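PLP-Dependent L-Arginine Hydroxylase MppP (Streptomyces wadayamensis, PDB 6C9B) is a dimeric pyridoxal-phosphate-dependent oxidase that acts on L-arginine, giving 4-hydroxy-2-ketoarginine and 2-ketoarginine as products. Local coordinates at residues K40-N43 against E44-V47; A198-H202 against Y203-Q207; E244-Y247 against S248-L252; P256-L259 against A260-E264; G272-A275 against D276-A279. All coordinates share one frame; numbering follows the deposited sequence.

Contact 1: K40-N43 against E44-V47; sequences KIVN and ELPV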
# COMPACT_ATOMS: atom_id res chain seq x y z
N LYS B 40 -20.32 5.11 16.83
CA LYS B 40 -21.53 5.11 16.01
C LYS B 40 -21.20 4.86 14.54
O LYS B 40 -21.98 4.21 13.83
CB LYS B 40 -22.28 6.43 16.15
CG LYS B 40 -23.38 6.42 17.17
CD LYS B 40 -24.45 7.45 16.82
CE LYS B 40 -25.24 7.05 15.57
NZ LYS B 40 -26.22 8.09 15.16
N ILE B 41 -20.08 5.40 14.05
CA ILE B 41 -19.66 5.13 12.67
C ILE B 41 -19.35 3.65 12.51
O ILE B 41 -19.79 3.00 11.55
CB ILE B 41 -18.44 6.00 12.29
CG1 ILE B 41 -18.78 7.48 12.40
CG2 ILE B 41 -17.98 5.66 10.87
CD1 ILE B 41 -17.55 8.42 12.34
N VAL B 42 -18.58 3.11 13.43
CA VAL B 42 -18.21 1.69 13.33
C VAL B 42 -19.46 0.81 13.35
O VAL B 42 -19.54 -0.18 12.62
CB VAL B 42 -17.24 1.33 14.47
CG1 VAL B 42 -17.05 -0.19 14.57
CG2 VAL B 42 -15.92 2.05 14.27
N ASN B 43 -20.46 1.19 14.14
CA ASN B 43 -21.67 0.36 14.23
C ASN B 43 -22.43 0.33 12.91
O ASN B 43 -23.20 -0.61 12.67
CB ASN B 43 -22.58 0.88 15.32
CG ASN B 43 -22.01 0.67 16.71
OD1 ASN B 43 -21.14 -0.17 16.90
ND2 ASN B 43 -22.52 1.42 17.68
N GLU B 44 -22.26 1.37 12.09
CA GLU B 44 -22.90 1.52 10.80
C GLU B 44 -22.07 0.98 9.65
O GLU B 44 -22.44 1.19 8.49
CB GLU B 44 -23.19 3.00 10.53
CG GLU B 44 -24.20 3.63 11.47
CD GLU B 44 -25.51 3.93 10.77
OE1 GLU B 44 -25.65 5.06 10.24
OE2 GLU B 44 -26.39 3.04 10.74
N LEU B 45 -20.97 0.28 9.93
CA LEU B 45 -20.14 -0.24 8.85
C LEU B 45 -20.91 -1.09 7.85
O LEU B 45 -20.59 -1.03 6.65
CB LEU B 45 -18.97 -1.05 9.42
CG LEU B 45 -17.75 -0.23 9.77
CD1 LEU B 45 -16.80 -1.06 10.60
CD2 LEU B 45 -17.07 0.25 8.49
N PRO B 46 -21.89 -1.91 8.24
CA PRO B 46 -22.66 -2.64 7.21
C PRO B 46 -23.45 -1.73 6.29
O PRO B 46 -23.66 -2.08 5.11
CB PRO B 46 -23.57 -3.57 8.03
CG PRO B 46 -22.87 -3.70 9.36
CD PRO B 46 -22.22 -2.37 9.60
N VAL B 47 -23.93 -0.58 6.79
CA VAL B 47 -24.63 0.39 5.95
C VAL B 47 -23.65 1.07 4.99
O VAL B 47 -23.94 1.29 3.81
CB VAL B 47 -25.35 1.43 6.83
CG1 VAL B 47 -26.05 2.48 5.96
CG2 VAL B 47 -26.33 0.75 7.76
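Leu45 and Val42 meet where one short helix hands over to the next. Their side chains lie side by side and point the same way, with Leu45 CD1 4.1 Å from Val42 CG1. That branch of Val42 is put there by its first torsion, which sets CG1 opposite the backbone N (chi1 169°) and next to the carbonyl carbon. In the backbone of the same pair, Leu45 N donates to Val42 O at 3.1 Å. The bond is fairly straight at the hydrogen (161°), but the donor stands well above the carbonyl plane. Glu44 N has two weak bonds, to Ile41 O at 3.0 Å and to Lys40 O at 3.3 Å. Glu44 CG lies 3.3 Å from Lys40 O, while the carboxylate leads away. Glu44 OE1 stays 5.8 Å from Lys40 NZ, too far for a salt bridge. Pro46 CD lies near Asn43 O.

Further out, Asn43 OD1 accepts a hydrogen bond from Gln39 NE2, one turn back. Ile41 and Leu45 rest on Leu261 of helix 256-291. Trp49 of the second subunit packs on Val42 and Leu45.

Glu44 is the N-cap of helix 45-54, and Pro46, which has no N-H to offer, fits its first turn. The contact is a break between two helices at the dimer interface, held by one good and two weak backbone bonds and by apolar packing rather than an ion pair.

Contact 2: A198-H202 against Y203-Q207; sequences AHYDH and YAVLQ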
# COMPACT_ATOMS: atom_id res chain seq x y z
N ALA B 198 -1.28 24.76 11.63
CA ALA B 198 -1.12 24.22 10.29
C ALA B 198 -2.42 24.23 9.50
O ALA B 198 -2.49 23.58 8.45
CB ALA B 198 -0.58 22.79 10.35
N HIS B 199 -3.45 24.94 9.97
CA HIS B 199 -4.75 24.92 9.30
C HIS B 199 -4.99 26.16 8.45
O HIS B 199 -6.08 26.29 7.89
CB HIS B 199 -5.88 24.77 10.32
CG HIS B 199 -5.83 23.47 11.06
ND1 HIS B 199 -6.76 23.12 12.02
CD2 HIS B 199 -4.95 22.44 10.99
CE1 HIS B 199 -6.43 21.94 12.52
NE2 HIS B 199 -5.34 21.50 11.90
N TYR B 200 -4.01 27.04 8.31
CA TYR B 200 -4.11 28.03 7.25
C TYR B 200 -4.04 27.31 5.91
O TYR B 200 -3.53 26.20 5.81
CB TYR B 200 -3.00 29.07 7.39
CG TYR B 200 -1.60 28.56 7.12
CD1 TYR B 200 -1.11 28.50 5.82
CD2 TYR B 200 -0.76 28.17 8.16
CE1 TYR B 200 0.18 28.08 5.56
CE2 TYR B 200 0.54 27.72 7.91
CZ TYR B 200 0.98 27.67 6.60
OH TYR B 200 2.25 27.27 6.29
N ASP B 201 -4.61 27.94 4.88
CA ASP B 201 -4.80 27.26 3.59
C ASP B 201 -3.46 27.17 2.86
O ASP B 201 -2.97 28.16 2.32
CB ASP B 201 -5.84 28.02 2.77
CG ASP B 201 -6.26 27.26 1.52
OD1 ASP B 201 -5.49 26.39 1.06
OD2 ASP B 201 -7.38 27.52 1.03
N HIS B 202 -2.86 25.98 2.85
CA HIS B 202 -1.55 25.78 2.21
C HIS B 202 -1.66 25.82 0.69
O HIS B 202 -0.73 26.26 0.01
CB HIS B 202 -0.96 24.42 2.61
CG HIS B 202 -0.46 24.36 4.02
ND1 HIS B 202 -1.15 24.93 5.08
CD2 HIS B 202 0.63 23.77 4.56
CE1 HIS B 202 -0.47 24.72 6.19
NE2 HIS B 202 0.61 24.02 5.91
N TYR B 203 -2.78 25.35 0.16
CA TYR B 203 -2.94 25.32 -1.29
C TYR B 203 -3.06 26.73 -1.86
O TYR B 203 -2.55 27.01 -2.95
CB TYR B 203 -4.13 24.44 -1.64
CG TYR B 203 -3.87 23.02 -1.21
CD1 TYR B 203 -3.15 22.17 -2.03
CD2 TYR B 203 -4.29 22.54 0.04
CE1 TYR B 203 -2.86 20.86 -1.64
CE2 TYR B 203 -4.00 21.23 0.43
CZ TYR B 203 -3.27 20.41 -0.43
OH TYR B 203 -2.96 19.13 -0.09
N ALA B 204 -3.70 27.63 -1.11
CA ALA B 204 -3.76 29.02 -1.54
C ALA B 204 -2.37 29.62 -1.64
O ALA B 204 -2.04 30.30 -2.61
CB ALA B 204 -4.64 29.81 -0.57
N VAL B 205 -1.53 29.34 -0.64
CA VAL B 205 -0.15 29.83 -0.66
C VAL B 205 0.59 29.25 -1.86
O VAL B 205 1.24 29.97 -2.63
CB VAL B 205 0.57 29.48 0.66
CG1 VAL B 205 2.03 29.92 0.60
CG2 VAL B 205 -0.14 30.15 1.84
N LEU B 206 0.51 27.94 -2.04
CA LEU B 206 1.26 27.30 -3.12
C LEU B 206 0.81 27.78 -4.49
O LEU B 206 1.65 28.05 -5.37
CB LEU B 206 1.09 25.78 -3.03
CG LEU B 206 1.75 25.16 -1.81
CD1 LEU B 206 1.27 23.74 -1.65
CD2 LEU B 206 3.27 25.23 -1.86
N GLN B 207 -0.50 27.90 -4.69
CA GLN B 207 -1.00 28.35 -5.98
C GLN B 207 -0.66 29.81 -6.23
O GLN B 207 -0.36 30.20 -7.37
CB GLN B 207 -2.51 28.08 -6.06
CG GLN B 207 -2.80 26.58 -6.09
CD GLN B 207 -4.20 26.18 -5.64
OE1 GLN B 207 -4.88 26.92 -4.92
NE2 GLN B 207 -4.63 24.99 -6.06
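The Tyr200 ring has Val205 CG2 beside it, 4.3 Å from CE1 in an oblique approach. One face of this ring takes His202 CE1, 3.3 Å above the plane and offset toward the rim. One face of the imidazole in turn lies under Tyr200 OH. At the edge of the His202 ring, ND1 donates to Tyr200 O at 2.8 Å, and that oxygen is almost in the ring plane, 5° out of it. This bond helps set the rotation of the imidazole; Tyr200 O also bonds Gln74. The Tyr203 ring has Asp201 OD1 at its edge, near its plane.

Asp201 is the N-cap of helix 202-209. Its CG is turned opposite the backbone N (chi1 -171°), which carries the carboxylate over the first helical turn. OD1 accepts from Ala204 N at 3.1 Å, a capping bond in which the N-H comes to OD1 from above the carboxylate plane. Leu206 N donates to His202 O at 2.9 Å, an i to i+4 bond, and Leu206 CG lies against the same oxygen.

Outside, Asp201 OD2 accepts from Gly76 N, Tyr200 OH bonds Leu166 O, and Tyr203 OH bonds Glu217. Helix 168-181 and strands 184-188 and 212-218 pack round this helix start.

One oxygen of Asp201 thus serves the helix start, the other a loop. The negative charge at this end probably also suits the helix dipole.

Contact 3: E244-Y247 against S248-L252; sequences EKIY and SDILL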
# COMPACT_ATOMS: atom_id res chain seq x y z
N GLU B 244 1.29 10.60 -11.99
CA GLU B 244 0.05 9.94 -12.38
C GLU B 244 0.30 8.56 -13.00
O GLU B 244 -0.45 7.61 -12.74
CB GLU B 244 -0.72 10.83 -13.36
CG GLU B 244 -1.31 12.04 -12.69
CD GLU B 244 -1.73 13.09 -13.70
OE1 GLU B 244 -0.85 13.78 -14.25
OE2 GLU B 244 -2.94 13.19 -13.94
N LYS B 245 1.33 8.45 -13.84
CA LYS B 245 1.65 7.17 -14.48
C LYS B 245 2.13 6.16 -13.45
O LYS B 245 1.66 5.01 -13.44
CB LYS B 245 2.70 7.38 -15.57
CG LYS B 245 3.35 6.11 -16.13
CD LYS B 245 2.37 5.08 -16.67
CE LYS B 245 3.10 4.04 -17.54
NZ LYS B 245 2.64 2.63 -17.34
N ILE B 246 3.01 6.57 -12.54
CA ILE B 246 3.53 5.61 -11.57
C ILE B 246 2.43 5.22 -10.58
O ILE B 246 2.28 4.04 -10.25
CB ILE B 246 4.79 6.15 -10.88
CG1 ILE B 246 5.92 6.21 -11.93
CG2 ILE B 246 5.20 5.25 -9.70
CD1 ILE B 246 7.22 6.89 -11.45
N TYR B 247 1.59 6.18 -10.19
CA TYR B 247 0.40 5.84 -9.40
C TYR B 247 -0.37 4.72 -10.06
O TYR B 247 -0.70 3.71 -9.43
CB TYR B 247 -0.50 7.07 -9.22
CG TYR B 247 -1.83 6.79 -8.57
CD1 TYR B 247 -2.92 6.41 -9.31
CD2 TYR B 247 -1.98 6.91 -7.19
CE1 TYR B 247 -4.15 6.15 -8.70
CE2 TYR B 247 -3.20 6.64 -6.58
CZ TYR B 247 -4.27 6.27 -7.35
OH TYR B 247 -5.48 6.01 -6.73
N SER B 248 -0.66 4.87 -11.35
CA SER B 248 -1.48 3.87 -12.01
C SER B 248 -0.78 2.53 -12.19
O SER B 248 -1.46 1.51 -12.39
CB SER B 248 -1.96 4.40 -13.36
OG SER B 248 -0.92 4.43 -14.32
N ASP B 249 0.55 2.50 -12.13
CA ASP B 249 1.26 1.22 -12.13
C ASP B 249 1.10 0.49 -10.80
O ASP B 249 1.19 -0.74 -10.77
CB ASP B 249 2.76 1.43 -12.39
CG ASP B 249 3.07 1.91 -13.80
OD1 ASP B 249 2.24 1.74 -14.72
OD2 ASP B 249 4.19 2.42 -14.00
N ILE B 250 0.86 1.22 -9.72
CA ILE B 250 0.77 0.62 -8.39
C ILE B 250 -0.67 0.29 -8.01
O ILE B 250 -0.91 -0.73 -7.37
CB ILE B 250 1.44 1.53 -7.34
CG1 ILE B 250 2.95 1.56 -7.62
CG2 ILE B 250 1.19 1.00 -5.90
CD1 ILE B 250 3.73 2.45 -6.76
N LEU B 251 -1.65 1.11 -8.39
CA LEU B 251 -3.01 0.86 -7.91
C LEU B 251 -4.04 1.56 -8.78
O LEU B 251 -3.77 2.58 -9.42
CB LEU B 251 -3.20 1.26 -6.44
CG LEU B 251 -3.29 2.75 -6.05
CD1 LEU B 251 -3.94 2.95 -4.68
CD2 LEU B 251 -1.93 3.41 -6.05
N LEU B 252 -5.24 0.97 -8.76
CA LEU B 252 -6.44 1.52 -9.40
C LEU B 252 -7.12 2.58 -8.53
O LEU B 252 -7.77 3.49 -9.05
CB LEU B 252 -7.37 0.35 -9.72
CG LEU B 252 -8.56 0.51 -10.65
CD1 LEU B 252 -8.08 0.67 -12.09
CD2 LEU B 252 -9.51 -0.69 -10.50
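Ser248 and Asp249 both bond Lys245 O, which thus accepts twice. Ser248 OG donates at 2.8 Å. Its first torsion (chi1 73°) sets OG between the backbone N and the carbonyl carbon, facing the preceding turn. Asp249 N donates to the same oxygen at 3.0 Å. Asp249 OD1 also forms a salt bridge with Lys245 NZ at 2.8 Å, through its syn lone pair; the lysine chain bends at chi2 and chi4 to reach it. Asp120 of the second subunit makes a long, weak ion pair with the same lysine. Ile250 CD1 lies 4.3 Å from Ile246 CG2, and Ile250 N donates to Tyr247 O.

Leu251 is the first residue to leave helix 243-250. Its N still donates to Tyr247 O at 3.0 Å, nearly along the C=O axis. Its CD2 lies over one face of the Tyr247 ring in a CH-pi contact, 3.8 Å from the centroid and 24° off the normal. Tyr247 OH bonds Ser86 O of strand 84-87, which holds the ring in place.

Both Lys245 O and Tyr247 O are doubly held as the helix ends. The last turn is thus held by the Lys245-Asp249 ion pair and the Leu251-Tyr247 CH-pi contact, beside the second subunit.

Contact 4: P256-L259 against A260-E264; sequences PLIL and ALIRE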
# COMPACT_ATOMS: atom_id res chain seq x y z
N PRO B 256 -13.70 1.93 -1.62
CA PRO B 256 -14.76 2.89 -1.29
C PRO B 256 -15.15 2.87 0.17
O PRO B 256 -15.58 3.90 0.70
CB PRO B 256 -15.93 2.44 -2.19
CG PRO B 256 -15.66 1.05 -2.53
CD PRO B 256 -14.14 0.94 -2.61
N LEU B 257 -15.02 1.72 0.85
CA LEU B 257 -15.38 1.67 2.26
C LEU B 257 -14.44 2.53 3.09
O LEU B 257 -14.87 3.19 4.05
CB LEU B 257 -15.37 0.24 2.78
CG LEU B 257 -15.89 0.10 4.22
CD1 LEU B 257 -17.39 0.29 4.25
CD2 LEU B 257 -15.55 -1.25 4.82
N ILE B 258 -13.15 2.53 2.76
CA ILE B 258 -12.20 3.37 3.48
C ILE B 258 -12.48 4.84 3.22
O ILE B 258 -12.44 5.66 4.13
CB ILE B 258 -10.76 2.97 3.12
CG1 ILE B 258 -10.47 1.59 3.66
CG2 ILE B 258 -9.75 4.00 3.63
CD1 ILE B 258 -9.13 1.03 3.23
N LEU B 259 -12.82 5.18 1.97
CA LEU B 259 -13.15 6.57 1.67
C LEU B 259 -14.42 6.99 2.40
O LEU B 259 -14.51 8.11 2.93
CB LEU B 259 -13.31 6.73 0.17
CG LEU B 259 -12.03 6.54 -0.65
CD1 LEU B 259 -12.36 6.36 -2.10
CD2 LEU B 259 -11.10 7.72 -0.42
N ALA B 260 -15.40 6.10 2.46
CA ALA B 260 -16.60 6.39 3.24
C ALA B 260 -16.26 6.59 4.71
O ALA B 260 -16.77 7.50 5.37
CB ALA B 260 -17.62 5.26 3.08
N LEU B 261 -15.37 5.75 5.25
CA LEU B 261 -14.96 5.92 6.64
C LEU B 261 -14.28 7.27 6.85
O LEU B 261 -14.53 7.94 7.86
CB LEU B 261 -14.05 4.77 7.07
CG LEU B 261 -14.72 3.47 7.44
CD1 LEU B 261 -13.68 2.38 7.62
CD2 LEU B 261 -15.50 3.66 8.74
N ILE B 262 -13.40 7.67 5.93
CA ILE B 262 -12.72 8.95 6.06
C ILE B 262 -13.74 10.08 6.05
O ILE B 262 -13.63 11.05 6.81
CB ILE B 262 -11.71 9.11 4.92
CG1 ILE B 262 -10.55 8.14 5.13
CG2 ILE B 262 -11.22 10.56 4.84
CD1 ILE B 262 -9.63 8.02 3.92
N ARG B 263 -14.73 9.97 5.18
CA ARG B 263 -15.78 10.97 5.13
C ARG B 263 -16.49 11.08 6.47
O ARG B 263 -16.71 12.18 6.99
CB ARG B 263 -16.77 10.61 4.02
CG ARG B 263 -17.92 11.60 3.81
CD ARG B 263 -18.95 10.99 2.89
NE ARG B 263 -19.63 9.87 3.55
CZ ARG B 263 -20.26 8.89 2.90
NH1 ARG B 263 -20.34 8.89 1.58
NH2 ARG B 263 -20.82 7.91 3.58
N GLU B 264 -16.87 9.93 7.05
CA GLU B 264 -17.64 9.96 8.30
C GLU B 264 -16.80 10.43 9.47
O GLU B 264 -17.27 11.22 10.30
CB GLU B 264 -18.22 8.57 8.57
CG GLU B 264 -19.21 8.12 7.53
CD GLU B 264 -20.35 9.10 7.35
OE1 GLU B 264 -20.94 9.54 8.36
OE2 GLU B 264 -20.63 9.47 6.19
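Ile258 and Ile262, one turn apart, make the apolar side-chain contact here, with Ile258 CG2 4.0 Å from Ile262 CD1. The two chains cross at a slant. Ile258 CG2 reaches the contact because it stands opposite its own backbone N, next to the carbonyl carbon. Ile262 CG1 lies 3.3 Å from Ile258 O, and Leu261 CG rests in the same way on Leu257 O.

The backbone bonds are regular. Ala260 N donates to Pro256 O at 2.8 Å. Leu261 N, Ile262 N and Arg263 N follow, bonding Leu257 O, Ile258 O and Leu259 O, each at 2.9 Å. This is the first part of helix 256-291, the long helix of this class I aminotransferase-like fold. Proline suits its first turn, where its nitrogen needs no partner in a preceding turn. Leu259 packs on helix 57-71, and Leu257 on Leu48 and Trp49 of helix 45-54. Leu228 of the second subunit touches Leu257 and Ile258.

The charged pair is Arg263 and Glu264, neighbours in sequence. The arginine's guanidinium meets Glu264 side-on, with NE 2.9 Å and NH2 3.0 Å from the single oxygen OE2, on the anti side of the carboxylate. One guanidinium face lies over Ala260 CB, offset toward the rim. NH1 forms salt bridges to Glu51 and Glu63, near Arg55. Three carboxylates bound to Arg263 probably favour its charged state and offset the nearby like charge.

Contact 5: G272-A275 against D276-A279; sequences GGLA and DLHA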
# COMPACT_ATOMS: atom_id res chain seq x y z
N GLY B 272 -17.14 18.61 16.32
CA GLY B 272 -16.62 18.74 17.67
C GLY B 272 -15.56 17.71 18.01
O GLY B 272 -14.86 17.83 19.02
N GLY B 273 -15.43 16.67 17.18
CA GLY B 273 -14.45 15.64 17.43
C GLY B 273 -13.02 16.15 17.39
O GLY B 273 -12.16 15.66 18.13
N LEU B 274 -12.74 17.14 16.52
CA LEU B 274 -11.35 17.58 16.40
C LEU B 274 -10.93 18.34 17.65
O LEU B 274 -9.82 18.15 18.15
CB LEU B 274 -11.17 18.44 15.15
CG LEU B 274 -9.70 18.64 14.74
CD1 LEU B 274 -9.06 17.33 14.30
CD2 LEU B 274 -9.60 19.64 13.63
N ALA B 275 -11.82 19.20 18.18
CA ALA B 275 -11.52 19.89 19.43
C ALA B 275 -11.30 18.89 20.56
O ALA B 275 -10.38 19.05 21.37
CB ALA B 275 -12.65 20.86 19.77
N ASP B 276 -12.12 17.84 20.61
CA ASP B 276 -11.94 16.80 21.63
C ASP B 276 -10.60 16.10 21.47
O ASP B 276 -9.95 15.75 22.46
CB ASP B 276 -13.08 15.79 21.55
CG ASP B 276 -14.43 16.36 21.98
OD1 ASP B 276 -14.49 17.49 22.51
OD2 ASP B 276 -15.45 15.67 21.78
N LEU B 277 -10.19 15.87 20.22
CA LEU B 277 -8.90 15.23 19.99
C LEU B 277 -7.77 16.11 20.48
O LEU B 277 -6.86 15.64 21.16
CB LEU B 277 -8.73 14.93 18.50
CG LEU B 277 -7.39 14.31 18.10
CD1 LEU B 277 -7.13 13.00 18.85
CD2 LEU B 277 -7.38 14.11 16.60
N HIS B 278 -7.84 17.41 20.18
CA HIS B 278 -6.79 18.32 20.65
C HIS B 278 -6.72 18.32 22.17
O HIS B 278 -5.62 18.30 22.74
CB HIS B 278 -7.04 19.73 20.13
CG HIS B 278 -6.90 19.86 18.65
ND1 HIS B 278 -7.35 20.97 17.97
CD2 HIS B 278 -6.34 19.04 17.73
CE1 HIS B 278 -7.09 20.82 16.68
NE2 HIS B 278 -6.46 19.67 16.51
N ALA B 279 -7.87 18.32 22.84
CA ALA B 279 -7.85 18.30 24.31
C ALA B 279 -7.29 16.99 24.83
O ALA B 279 -6.59 16.97 25.86
CB ALA B 279 -9.26 18.56 24.85
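Helix 256-291 is kinked here: Gly272 has a positive phi (130°), which would jam a CB against the carbonyl before it, and the N atoms of Gly272 and Ala275 have no bond to the turn before; regular i to i+4 bonds follow, from Asp276 N to Gly272 O through Ala279 N to Ala275 O. Asp276 N to Gly272 O, at 3.2 Å, is the longest of the four. His278 N to Leu274 O, at 2.9 Å, is among the straightest (163°).

Leu274 and His278 carry the side-chain contact. Their chains slant across each other. Leu274 CG comes to 3.8 Å from His278 NE2 and 3.9 Å from His278 CE1, so the branch point of the leucine meets the far end of the imidazole. Leu274 CG is opposite its backbone N (chi1 -165°), which sends the side chain along the helix toward that ring. Leu274 O lies over one face of the imidazole, 3.4 Å above its plane and toward the rim. This carbonyl is bonded by the backbone N of His278 and also lies against the ring of the same residue.

These residues belong to helix 256-291, which runs on from the dimer interface into this part of the subunit. Its two buried leucines pack on loops: Leu274 on Leu72 and His199, and Leu277 on Gln32 and Leu222. Leu274 CD1 is also 4.3 Å from Leu277 CD2.

Asp276 turns its carboxylate back toward the kink, with Asp276 CG 3.3 Å from Gly272 O. On the imidazole, NE2 bonds Gly193 O, which helps set the rotation of the ring against Leu274.

The five contacts come in series along the chain, and each lies within one short local stretch. Contacts 4 and 5 share helix 256-291, with centres about 20 Å apart. Contact 1, at the junction of helices 36-43 and 45-54, is about 11 Å from contact 4 between centres and packs on it through Ile41 and Leu45 against Leu261. Contact 3 ends helix 243-250, and contact 4 begins a few residues later in the chain. Contacts 1, 3 and 4 all touch the second subunit. Contact 2, at the start of helix 202-209, lies apart from that interface and touches contact 5 where His199 packs on Leu274. Helix 256-291 thus runs from the dimer interface to a region that the second subunit does not touch.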